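Local coordinates for protein NegoA.19184.a (Neisseria gonorrhoeae, PDB 5UEB) that is of unknown function but belongs to the DUF4265 family and pairs an antiparallel strand meander with a ferredoxin-like alpha/beta unit, at residues B[50-53]-B[54-57]; B[113-117]-B[118-122]. One frame throughout, in Å; residues are numbered along the deposited sequence.

How the contacts relate
Contact 1 and contact 2 illustrate how one small device, a chain reversal closed by a backbone hydrogen bond, can serve both at the entry to one strand and at the exit from another. Contact 1 leads into strand 56-62 of the five-stranded meander, whereas contact 2 joins strand 110-115 to helix 122-133 in the four-stranded sheet with helices. Their centres lie about 15 Å apart, yet they touch at the junction of the two sheets, where Leu-53 CB packs 3.6 Å from Asn-114 OD1. Asn-77 is a shared neighbour, bonded to Leu-53 O and touched by Asn-114 and Pro-117. No active site is known; bound 1,2-ethanediol, probably from crystallisation, is found about 4 Å from the side chain of Leu-51 and likewise of Tyr-120.

Contact 1: B[50-53]-B[54-57]; sequences NLAL and NDIV
Asp-55 OD2 is gripped twice, by the backbone N of Ala-52 at 2.8 Å and by a water that donates to it at 2.7 Å. The amide does not approach within the carboxylate plane: it comes from above, 66° out of it, and the bond is bent, with an N-H...O angle of 144°. The same water donates to Asn-50 O at 2.8 Å, so the carboxylate is tied to two successive peptide groups, one directly and one through solvent. With CG set beside its own backbone N (chi1 -78°), Asp-55 folds its carboxylate back over the chain, where both oxygens also rest against the methyl of Ala-52. OD1 has a separate partner, the amide of Ser-75, so each carboxylate oxygen has its own work to do and the rotation of the group is fixed from both ends.

This side-chain bond reinforces a type II beta turn from Ala-52 to Asp-55, closed by the bond from Asp-55 N to Ala-52 O at 3.0 Å. Ala-52 and Asp-55 thus exchange two bonds, each acting as donor and acceptor, at the entry to strand 56-62 of the antiparallel meander. At the turn corner, Leu-53 and Asn-54 run their side chains side by side in the same direction, and Asn-54 ND2 comes to 3.8 Å from Leu-53 CG. The corner carbonyl, Leu-53 O, accepts from Asn-77 ND2 and Ser-75 OG, joining the turn to the loop between strands 65-73 and 78-84, which connects the two sheets.

The apolar side belongs to Leu-51, whose CD2 lies at 4.0 Å from Val-57 CG1, the two side chains crossing at about a right angle. Both press on Phe-68 and Ile-41 in the interior of the meander.

Contact 2: B[113-117]-B[118-122]; sequences VNFPP and KKYNS
Past the end of strand 110-115 the chain reverses through Pro-117 and Lys-118 with backbone angles of a type II turn, Lys-119 N bonding to Pro-116 O at 3.1 Å. The bond is fairly straight at the hydrogen (162°). A water donates to the same carbonyl at 2.8 Å and accepts from Tyr-120 N at 2.9 Å, carrying the bridge one residue beyond the turn.

Beside this polar link, Phe-115 and Tyr-120 meet obliquely, their ring centroids 5.8 Å apart and their planes inclined at 31°. Tyr-120 CD1 meets Phe-115 CD2 at 3.9 Å and CE2 at a like distance, while Tyr-120 CB packs against CB, CG and CD2 of Phe-115. Tyr-120 swings its ring clear of its own N (chi1 180°), out alongside Phe-115, and its OH bonds to Glu-141 on edge strand 137-143, beyond strand 78-84. Val-113 CG1 lies over one face of Phe-115, offset toward the rim. Lys-119 bends at CG, 3.9 Å from Pro-116 CD, and sends its amine away.

The turn brings the chain from the ferredoxin-like sheet to helix 122-133, where Asn-121 OD1 caps Leu-124 N. The buried Phe-115 ring packs on Leu-124 and Ile-96, whereas Lys-118 and Lys-119 are exposed and their ends lead away from the turn, consistent with their remaining charged in solvent.

Contact 1: B[50-53]-B[54-57]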
loop_
_atom_site.group_PDB
_atom_site.type_symbol
_atom_site.label_atom_id
_atom_site.label_comp_id
_atom_site.label_asym_id
_atom_site.label_seq_id
_atom_site.Cartn_x
_atom_site.Cartn_y
_atom_site.Cartn_z
ATOM N N ASN B 50 -3.708 -5.003 5.720
ATOM C CA ASN B 50 -3.860 -4.996 4.266
ATOM C C ASN B 50 -3.466 -6.310 3.604
ATOM O O ASN B 50 -3.127 -6.324 2.417
ATOM C CB ASN B 50 -3.149 -3.803 3.613
ATOM C CG ASN B 50 -3.541 -2.482 4.247
ATOM O OD1 ASN B 50 -2.693 -1.716 4.700
ATOM N ND2 ASN B 50 -4.833 -2.222 4.291
ATOM N N LEU B 51 -3.499 -7.415 4.351
ATOM C CA LEU B 51 -3.143 -8.736 3.842
ATOM C C LEU B 51 -4.163 -9.780 4.285
ATOM O O LEU B 51 -4.760 -9.677 5.362
ATOM C CB LEU B 51 -1.741 -9.147 4.323
ATOM C CG LEU B 51 -0.595 -8.359 3.703
ATOM C CD1 LEU B 51 0.716 -8.710 4.413
ATOM C CD2 LEU B 51 -0.502 -8.682 2.225
ATOM N N ALA B 52 -4.358 -10.793 3.444
ATOM C CA ALA B 52 -5.313 -11.847 3.740
ATOM C C ALA B 52 -4.765 -13.196 3.306
ATOM O O ALA B 52 -3.892 -13.295 2.437
ATOM C CB ALA B 52 -6.659 -11.608 3.039
ATOM N N LEU B 53 -5.309 -14.231 3.938
ATOM C CA LEU B 53 -5.059 -15.611 3.535
ATOM C C LEU B 53 -5.214 -15.758 2.025
ATOM O O LEU B 53 -6.178 -15.260 1.430
ATOM C CB LEU B 53 -6.092 -16.501 4.238
ATOM C CG LEU B 53 -6.088 -18.000 3.920
ATOM C CD1 LEU B 53 -4.811 -18.641 4.467
ATOM C CD2 LEU B 53 -7.330 -18.677 4.497
ATOM N N ASN B 54 -4.248 -16.443 1.411
ATOM C CA ASN B 54 -4.232 -16.771 -0.010
ATOM C C ASN B 54 -3.974 -15.575 -0.919
ATOM O O ASN B 54 -4.038 -15.719 -2.141
ATOM C CB ASN B 54 -5.426 -17.632 -0.445
ATOM C CG ASN B 54 -5.378 -19.016 0.179
ATOM O OD1 ASN B 54 -4.295 -19.576 0.363
ATOM N ND2 ASN B 54 -6.534 -19.570 0.507
ATOM N N ASP B 55 -3.613 -14.415 -0.361
ATOM C CA ASP B 55 -3.034 -13.355 -1.178
ATOM C C ASP B 55 -1.705 -13.828 -1.768
ATOM O O ASP B 55 -0.981 -14.629 -1.163
ATOM C CB ASP B 55 -2.748 -12.116 -0.317
ATOM C CG ASP B 55 -3.996 -11.283 -0.013
ATOM O OD1 ASP B 55 -5.114 -11.601 -0.489
ATOM O OD2 ASP B 55 -3.842 -10.281 0.719
ATOM N N ILE B 56 -1.379 -13.322 -2.959
ATOM C CA ILE B 56 -0.091 -13.573 -3.602
ATOM C C ILE B 56 0.713 -12.283 -3.546
ATOM O O ILE B 56 0.218 -11.221 -3.942
ATOM C CB ILE B 56 -0.261 -14.060 -5.052
ATOM C CG1 ILE B 56 -1.001 -15.396 -5.089
ATOM C CG2 ILE B 56 1.102 -14.217 -5.733
ATOM C CD1 ILE B 56 -1.439 -15.819 -6.496
ATOM N N VAL B 57 1.939 -12.366 -3.042
ATOM C CA VAL B 57 2.752 -11.184 -2.798
ATOM C C VAL B 57 4.131 -11.373 -3.410
ATOM O O VAL B 57 4.617 -12.500 -3.575
ATOM C CB VAL B 57 2.869 -10.839 -1.294
ATOM C CG1 VAL B 57 1.485 -10.593 -0.679
ATOM C CG2 VAL B 57 3.621 -11.946 -0.549
HETATM O O HOH W 1 -4.267 -7.633 0.246
#

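Contact 2: B[113-117]-B[118-122]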
loop_
_atom_site.group_PDB
_atom_site.type_symbol
_atom_site.label_atom_id
_atom_site.label_comp_id
_atom_site.label_asym_id
_atom_site.label_seq_id
_atom_site.Cartn_x
_atom_site.Cartn_y
_atom_site.Cartn_z
ATOM N N VAL B 113 -9.714 -13.312 11.858
ATOM C CA VAL B 113 -10.741 -14.087 11.172
ATOM C C VAL B 113 -10.666 -13.805 9.683
ATOM O O VAL B 113 -10.630 -12.641 9.268
ATOM C CB VAL B 113 -12.138 -13.741 11.711
ATOM C CG1 VAL B 113 -13.201 -14.584 11.013
ATOM C CG2 VAL B 113 -12.173 -13.923 13.229
ATOM N N ASN B 114 -10.665 -14.870 8.885
ATOM C CA ASN B 114 -10.748 -14.773 7.435
ATOM C C ASN B 114 -12.189 -14.976 6.997
ATOM O O ASN B 114 -12.812 -15.983 7.356
ATOM C CB ASN B 114 -9.905 -15.854 6.758
ATOM C CG ASN B 114 -9.930 -15.725 5.260
ATOM O OD1 ASN B 114 -9.236 -14.881 4.696
ATOM N ND2 ASN B 114 -10.756 -16.546 4.600
ATOM N N PHE B 115 -12.705 -14.036 6.204
ATOM C CA PHE B 115 -14.000 -14.197 5.560
ATOM C C PHE B 115 -13.846 -14.252 4.047
ATOM O O PHE B 115 -13.209 -13.366 3.457
ATOM C CB PHE B 115 -14.954 -13.044 5.924
ATOM C CG PHE B 115 -15.426 -13.070 7.347
ATOM C CD1 PHE B 115 -16.345 -14.018 7.766
ATOM C CD2 PHE B 115 -14.954 -12.146 8.267
ATOM C CE1 PHE B 115 -16.781 -14.049 9.078
ATOM C CE2 PHE B 115 -15.394 -12.168 9.587
ATOM C CZ PHE B 115 -16.313 -13.117 9.992
ATOM N N PRO B 116 -14.435 -15.244 3.386
ATOM C CA PRO B 116 -14.409 -15.295 1.919
ATOM C C PRO B 116 -15.165 -14.121 1.325
ATOM O O PRO B 116 -15.908 -13.424 2.040
ATOM C CB PRO B 116 -15.122 -16.621 1.607
ATOM C CG PRO B 116 -15.018 -17.432 2.865
ATOM C CD PRO B 116 -15.068 -16.433 3.980
ATOM N N PRO B 117 -15.003 -13.864 0.026
ATOM C CA PRO B 117 -15.746 -12.769 -0.614
ATOM C C PRO B 117 -17.229 -12.797 -0.264
ATOM O O PRO B 117 -17.870 -13.850 -0.277
ATOM C CB PRO B 117 -15.521 -13.027 -2.110
ATOM C CG PRO B 117 -14.196 -13.729 -2.170
ATOM C CD PRO B 117 -14.120 -14.571 -0.925
ATOM N N LYS B 118 -17.766 -11.620 0.059
ATOM C CA LYS B 118 -19.169 -11.327 0.331
ATOM C C LYS B 118 -19.647 -11.826 1.697
ATOM O O LYS B 118 -20.788 -11.553 2.064
ATOM C CB LYS B 118 -20.140 -11.797 -0.771
ATOM C CG LYS B 118 -19.701 -11.444 -2.176
ATOM C CD LYS B 118 -20.729 -11.866 -3.212
ATOM C CE LYS B 118 -20.272 -11.470 -4.604
ATOM N NZ LYS B 118 -21.348 -11.620 -5.620
ATOM N N LYS B 119 -18.821 -12.538 2.465
ATOM C CA LYS B 119 -19.288 -13.108 3.724
ATOM C C LYS B 119 -19.182 -12.136 4.891
ATOM O O LYS B 119 -19.930 -12.270 5.865
ATOM C CB LYS B 119 -18.531 -14.395 4.044
ATOM C CG LYS B 119 -18.788 -15.516 3.061
ATOM C CD LYS B 119 -20.243 -15.937 3.079
ATOM C CE LYS B 119 -20.486 -17.033 2.070
ATOM N NZ LYS B 119 -21.833 -17.613 2.238
ATOM N N TYR B 120 -18.262 -11.174 4.833
ATOM C CA TYR B 120 -18.202 -10.115 5.838
ATOM C C TYR B 120 -19.203 -9.049 5.414
ATOM O O TYR B 120 -18.942 -8.262 4.500
ATOM C CB TYR B 120 -16.787 -9.553 5.922
ATOM C CG TYR B 120 -16.642 -8.441 6.937
ATOM C CD1 TYR B 120 -16.764 -8.700 8.302
ATOM C CD2 TYR B 120 -16.388 -7.135 6.533
ATOM C CE1 TYR B 120 -16.654 -7.682 9.240
ATOM C CE2 TYR B 120 -16.260 -6.114 7.465
ATOM C CZ TYR B 120 -16.388 -6.398 8.814
ATOM O OH TYR B 120 -16.252 -5.378 9.734
ATOM N N ASN B 121 -20.368 -9.028 6.069
ATOM C CA ASN B 121 -21.463 -8.173 5.634
ATOM C C ASN B 121 -22.082 -7.430 6.812
ATOM O O ASN B 121 -21.587 -7.522 7.941
ATOM C CB ASN B 121 -22.504 -8.981 4.847
ATOM C CG ASN B 121 -23.120 -10.116 5.660
ATOM O OD1 ASN B 121 -23.033 -10.142 6.885
ATOM N ND2 ASN B 121 -23.765 -11.056 4.971
ATOM N N SER B 122 -23.169 -6.699 6.556
ATOM C CA SER B 122 -23.769 -5.884 7.604
ATOM C C SER B 122 -24.316 -6.737 8.742
ATOM O O SER B 122 -24.316 -6.300 9.896
ATOM C CB SER B 122 -24.850 -4.975 7.012
ATOM O OG SER B 122 -25.916 -5.720 6.438
HETATM O O HOH W 2 -16.126 -10.759 2.990
#